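Local coordinates for histidine triad protein (Bacillus subtilis, PDB 1Y23) that probably binds nucleotides and hydrolyses or transfers nucleotidyl groups through its histidine triad, as other proteins of the HIT family do, at residues I75-N89 with Y101-F115. Residues are numbered along the deposited sequence; the frame is centred on the assembly and turned at random.
Sequences IRDEFEPIGLNTLNN and YHMHIIPRYGKGDGF
Ile75, on the last turns of helix 67-79, lowers its CD1 onto Ile105 CG2 (3.6 Å), while its CG2 branch rests on Pro107 CB. Leu84 CD1 reaches the same methyl of Ile105 from the neighbouring strand, and Pro81 adds its ring carbons beside Pro107. Compact, branched or ring-closed residues suit this layer, where the helix lies across one face of the sheet. On the other face Leu87 CD2 packs against Phe115 CE1.

Between these two layers strands 83-89 and 103-108 run antiparallel, as expected of the HIT fold, whose histidine triad motif probably includes His100, His102 and His104. Asn85 and Ile106 exchange two backbone bonds, whereas Ile82 and Gly83 both face Arg108 in a classic beta bulge (Ile82 N to Arg108 O 2.9 Å); Gly83 has no side chain to crowd Arg108 CB. Leu87 O takes two donors from His104: its backbone N at 2.7 Å and, from above the carbonyl plane, ring ND1 at 3.2 Å, helping fix the imidazole's rotation. His104 CG lies anti to its own carbonyl carbon (chi1 -68°), and chi2 of 93° turns ND1 toward that oxygen.

Toward the polar edge, Arg108 folds back through bent chi2 and chi3, and NH2 gives Asn85 OD1 a nearly straight bond (3.1 Å, 161°) in the guanidinium plane. Arg108 NE forms a salt bridge with Asp113 OD2 (2.9 Å), while Asn85 ND2 bonds to Ala94 O of the second subunit.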
# COMPACT_ATOMS: atom_id res chain seq x y z
N ILE B 75 -13.62 -3.59 -7.51
CA ILE B 75 -12.91 -3.49 -8.78
C ILE B 75 -12.61 -4.87 -9.33
O ILE B 75 -12.70 -5.09 -10.54
CB ILE B 75 -11.58 -2.72 -8.63
CG1 ILE B 75 -11.86 -1.26 -8.27
CG2 ILE B 75 -10.79 -2.78 -9.92
CD1 ILE B 75 -10.61 -0.46 -7.99
N ARG B 76 -12.25 -5.80 -8.45
CA ARG B 76 -11.93 -7.16 -8.87
C ARG B 76 -13.14 -7.87 -9.45
O ARG B 76 -13.03 -8.63 -10.41
CB ARG B 76 -11.39 -7.99 -7.69
CG ARG B 76 -11.02 -9.43 -8.08
CD ARG B 76 -11.10 -10.38 -6.89
NE ARG B 76 -12.41 -10.34 -6.26
CZ ARG B 76 -12.78 -11.11 -5.23
NH1 ARG B 76 -11.93 -11.99 -4.71
NH2 ARG B 76 -14.00 -10.98 -4.71
N ASP B 77 -14.31 -7.64 -8.85
CA ASP B 77 -15.53 -8.28 -9.33
C ASP B 77 -16.03 -7.66 -10.64
O ASP B 77 -16.57 -8.35 -11.49
CB ASP B 77 -16.65 -8.20 -8.29
CG ASP B 77 -16.32 -8.94 -7.01
OD1 ASP B 77 -15.48 -9.86 -7.04
OD2 ASP B 77 -16.94 -8.61 -5.98
N GLU B 78 -15.84 -6.35 -10.78
CA GLU B 78 -16.31 -5.65 -11.97
C GLU B 78 -15.51 -5.96 -13.23
O GLU B 78 -16.09 -6.15 -14.30
CB GLU B 78 -16.31 -4.14 -11.73
CG GLU B 78 -16.76 -3.30 -12.93
CD GLU B 78 -18.13 -3.70 -13.45
OE1 GLU B 78 -19.11 -3.65 -12.66
OE2 GLU B 78 -18.24 -4.05 -14.64
N PHE B 79 -14.19 -6.02 -13.11
CA PHE B 79 -13.33 -6.28 -14.26
C PHE B 79 -12.55 -7.58 -14.19
O PHE B 79 -11.77 -7.87 -15.09
CB PHE B 79 -12.35 -5.13 -14.42
CG PHE B 79 -13.00 -3.78 -14.41
CD1 PHE B 79 -12.68 -2.85 -13.44
CD2 PHE B 79 -13.92 -3.44 -15.40
CE1 PHE B 79 -13.26 -1.59 -13.44
CE2 PHE B 79 -14.51 -2.18 -15.41
CZ PHE B 79 -14.18 -1.25 -14.43
N GLU B 80 -12.75 -8.33 -13.12
CA GLU B 80 -12.07 -9.61 -12.97
C GLU B 80 -10.63 -9.67 -13.47
O GLU B 80 -10.29 -10.49 -14.33
CB GLU B 80 -12.89 -10.70 -13.66
CG GLU B 80 -14.27 -10.89 -13.06
CD GLU B 80 -15.07 -11.94 -13.78
OE1 GLU B 80 -14.59 -13.09 -13.88
OE2 GLU B 80 -16.18 -11.62 -14.26
N PRO B 81 -9.76 -8.78 -12.95
CA PRO B 81 -8.35 -8.76 -13.37
C PRO B 81 -7.62 -10.03 -12.93
O PRO B 81 -8.16 -10.82 -12.14
CB PRO B 81 -7.81 -7.52 -12.66
CG PRO B 81 -8.59 -7.53 -11.39
CD PRO B 81 -10.00 -7.79 -11.89
N ILE B 82 -6.41 -10.23 -13.43
CA ILE B 82 -5.61 -11.40 -13.07
C ILE B 82 -4.76 -11.11 -11.83
O ILE B 82 -4.16 -12.01 -11.26
CB ILE B 82 -4.67 -11.80 -14.24
CG1 ILE B 82 -3.70 -10.66 -14.56
CG2 ILE B 82 -5.50 -12.12 -15.47
CD1 ILE B 82 -2.68 -11.00 -15.64
N GLY B 83 -4.73 -9.84 -11.43
CA GLY B 83 -3.97 -9.43 -10.26
C GLY B 83 -4.40 -8.03 -9.82
O GLY B 83 -5.29 -7.44 -10.42
N LEU B 84 -3.77 -7.51 -8.77
CA LEU B 84 -4.10 -6.18 -8.27
C LEU B 84 -3.07 -5.71 -7.24
O LEU B 84 -2.62 -6.49 -6.41
CB LEU B 84 -5.51 -6.18 -7.66
CG LEU B 84 -5.98 -4.87 -7.03
CD1 LEU B 84 -7.48 -4.68 -7.19
CD2 LEU B 84 -5.59 -4.86 -5.57
N ASN B 85 -2.69 -4.44 -7.30
CA ASN B 85 -1.74 -3.90 -6.33
C ASN B 85 -2.29 -2.66 -5.66
O ASN B 85 -3.22 -2.03 -6.16
CB ASN B 85 -0.41 -3.48 -6.99
CG ASN B 85 0.10 -4.45 -8.04
OD1 ASN B 85 -0.31 -4.39 -9.20
ND2 ASN B 85 0.99 -5.35 -7.64
N THR B 86 -1.72 -2.33 -4.50
CA THR B 86 -2.06 -1.10 -3.80
C THR B 86 -0.69 -0.48 -3.60
O THR B 86 0.27 -1.17 -3.24
CB THR B 86 -2.80 -1.32 -2.42
OG1 THR B 86 -1.92 -1.92 -1.46
CG2 THR B 86 -4.04 -2.19 -2.61
N LEU B 87 -0.60 0.81 -3.90
CA LEU B 87 0.63 1.57 -3.80
C LEU B 87 0.42 2.94 -3.20
O LEU B 87 -0.50 3.68 -3.56
CB LEU B 87 1.25 1.74 -5.19
CG LEU B 87 2.52 2.60 -5.30
CD1 LEU B 87 3.68 1.91 -4.59
CD2 LEU B 87 2.85 2.82 -6.77
N ASN B 88 1.31 3.28 -2.27
CA ASN B 88 1.26 4.56 -1.60
C ASN B 88 2.65 5.17 -1.74
O ASN B 88 3.65 4.50 -1.46
CB ASN B 88 0.93 4.33 -0.13
CG ASN B 88 1.16 5.55 0.71
OD1 ASN B 88 1.59 5.46 1.86
ND2 ASN B 88 0.86 6.71 0.16
N ASN B 89 2.74 6.43 -2.17
CA ASN B 89 4.04 7.08 -2.32
C ASN B 89 4.15 8.25 -1.35
O ASN B 89 3.23 9.06 -1.23
CB ASN B 89 4.23 7.61 -3.75
CG ASN B 89 3.98 6.54 -4.81
OD1 ASN B 89 4.44 5.40 -4.67
ND2 ASN B 89 3.28 6.91 -5.88
N TYR B 101 -2.14 12.46 1.32
CA TYR B 101 -2.08 11.00 1.32
C TYR B 101 -3.10 10.37 0.38
O TYR B 101 -4.27 10.73 0.38
CB TYR B 101 -2.31 10.44 2.74
CG TYR B 101 -2.23 8.92 2.81
CD1 TYR B 101 -1.01 8.27 2.97
CD2 TYR B 101 -3.38 8.14 2.65
CE1 TYR B 101 -0.92 6.87 2.96
CE2 TYR B 101 -3.32 6.75 2.63
CZ TYR B 101 -2.09 6.11 2.78
OH TYR B 101 -2.01 4.74 2.74
N HIS B 102 -2.62 9.42 -0.43
CA HIS B 102 -3.48 8.70 -1.35
C HIS B 102 -2.93 7.31 -1.61
O HIS B 102 -1.72 7.10 -1.63
CB HIS B 102 -3.66 9.46 -2.68
CG HIS B 102 -2.38 9.90 -3.32
ND1 HIS B 102 -1.61 10.92 -2.81
CD2 HIS B 102 -1.76 9.49 -4.44
CE1 HIS B 102 -0.57 11.12 -3.59
NE2 HIS B 102 -0.63 10.27 -4.60
N MET B 103 -3.84 6.36 -1.80
CA MET B 103 -3.48 4.98 -2.06
C MET B 103 -3.94 4.65 -3.48
O MET B 103 -5.07 4.95 -3.85
CB MET B 103 -4.20 4.06 -1.08
CG MET B 103 -3.95 2.58 -1.30
SD MET B 103 -2.47 1.99 -0.46
CE MET B 103 -3.20 1.18 0.96
N HIS B 104 -3.06 4.05 -4.27
CA HIS B 104 -3.42 3.65 -5.63
C HIS B 104 -3.90 2.21 -5.58
O HIS B 104 -3.27 1.35 -4.96
CB HIS B 104 -2.22 3.66 -6.58
CG HIS B 104 -1.67 5.01 -6.88
ND1 HIS B 104 -0.63 5.57 -6.16
CD2 HIS B 104 -1.97 5.90 -7.85
CE1 HIS B 104 -0.32 6.74 -6.68
NE2 HIS B 104 -1.11 6.97 -7.71
N ILE B 105 -5.03 1.95 -6.22
CA ILE B 105 -5.56 0.60 -6.31
C ILE B 105 -5.44 0.26 -7.79
O ILE B 105 -6.24 0.70 -8.61
CB ILE B 105 -7.03 0.54 -5.86
CG1 ILE B 105 -7.11 0.90 -4.37
CG2 ILE B 105 -7.60 -0.85 -6.12
CD1 ILE B 105 -8.49 0.74 -3.77
N ILE B 106 -4.42 -0.53 -8.12
CA ILE B 106 -4.17 -0.86 -9.51
C ILE B 106 -4.50 -2.28 -9.92
O ILE B 106 -3.83 -3.23 -9.53
CB ILE B 106 -2.71 -0.55 -9.88
CG1 ILE B 106 -2.39 0.91 -9.50
CG2 ILE B 106 -2.48 -0.77 -11.36
CD1 ILE B 106 -0.90 1.22 -9.42
N PRO B 107 -5.56 -2.46 -10.72
CA PRO B 107 -5.94 -3.80 -11.17
C PRO B 107 -4.93 -4.19 -12.25
O PRO B 107 -4.42 -3.33 -12.97
CB PRO B 107 -7.35 -3.59 -11.72
CG PRO B 107 -7.28 -2.20 -12.28
CD PRO B 107 -6.53 -1.45 -11.20
N ARG B 108 -4.63 -5.48 -12.33
CA ARG B 108 -3.67 -5.97 -13.32
C ARG B 108 -4.35 -6.88 -14.33
O ARG B 108 -5.19 -7.70 -13.98
CB ARG B 108 -2.52 -6.72 -12.62
CG ARG B 108 -1.68 -5.84 -11.70
CD ARG B 108 -0.97 -4.72 -12.50
NE ARG B 108 0.18 -5.20 -13.25
CZ ARG B 108 1.32 -5.62 -12.70
NH1 ARG B 108 2.32 -6.04 -13.46
NH2 ARG B 108 1.47 -5.62 -11.38
N TYR B 109 -3.98 -6.73 -15.60
CA TYR B 109 -4.56 -7.55 -16.66
C TYR B 109 -3.51 -8.29 -17.48
O TYR B 109 -3.84 -9.10 -18.35
CB TYR B 109 -5.41 -6.66 -17.58
CG TYR B 109 -6.49 -5.88 -16.86
CD1 TYR B 109 -6.34 -4.53 -16.58
CD2 TYR B 109 -7.68 -6.51 -16.46
CE1 TYR B 109 -7.34 -3.81 -15.93
CE2 TYR B 109 -8.69 -5.80 -15.80
CZ TYR B 109 -8.51 -4.45 -15.54
OH TYR B 109 -9.51 -3.74 -14.91
N GLY B 110 -2.24 -8.00 -17.21
CA GLY B 110 -1.16 -8.66 -17.93
C GLY B 110 -0.46 -7.74 -18.91
O GLY B 110 0.05 -6.68 -18.54
N LYS B 111 -0.43 -8.15 -20.18
CA LYS B 111 0.22 -7.37 -21.22
C LYS B 111 -0.49 -6.04 -21.44
O LYS B 111 -1.69 -5.99 -21.74
CB LYS B 111 0.27 -8.16 -22.54
CG LYS B 111 1.22 -9.36 -22.52
CD LYS B 111 1.32 -10.05 -23.89
CE LYS B 111 0.07 -10.88 -24.26
NZ LYS B 111 -0.06 -12.15 -23.47
N GLY B 112 0.26 -4.96 -21.27
CA GLY B 112 -0.29 -3.63 -21.44
C GLY B 112 -0.41 -2.82 -20.16
O GLY B 112 -0.59 -1.61 -20.21
N ASP B 113 -0.29 -3.48 -19.01
CA ASP B 113 -0.40 -2.77 -17.74
C ASP B 113 0.55 -1.58 -17.67
O ASP B 113 1.75 -1.72 -17.92
CB ASP B 113 -0.12 -3.69 -16.55
CG ASP B 113 -1.23 -4.69 -16.32
OD1 ASP B 113 -2.41 -4.34 -16.55
OD2 ASP B 113 -0.92 -5.82 -15.89
N GLY B 114 0.00 -0.42 -17.32
CA GLY B 114 0.81 0.78 -17.21
C GLY B 114 1.61 0.81 -15.92
O GLY B 114 2.32 1.78 -15.64
N PHE B 115 1.50 -0.25 -15.12
CA PHE B 115 2.24 -0.34 -13.87
C PHE B 115 3.04 -1.63 -13.76
O PHE B 115 2.59 -2.70 -14.16
CB PHE B 115 1.31 -0.24 -12.65
CG PHE B 115 2.02 -0.48 -11.34
CD1 PHE B 115 2.87 0.50 -10.80
CD2 PHE B 115 1.92 -1.70 -10.69
CE1 PHE B 115 3.60 0.26 -9.64
CE2 PHE B 115 2.64 -1.95 -9.53
CZ PHE B 115 3.49 -0.97 -9.00
O HOH W 1 0.34 3.39 3.06
O HOH W 2 0.66 9.40 -0.15
O HOH W 3 0.54 7.61 -3.20
O HOH W 4 1.32 9.29 -6.51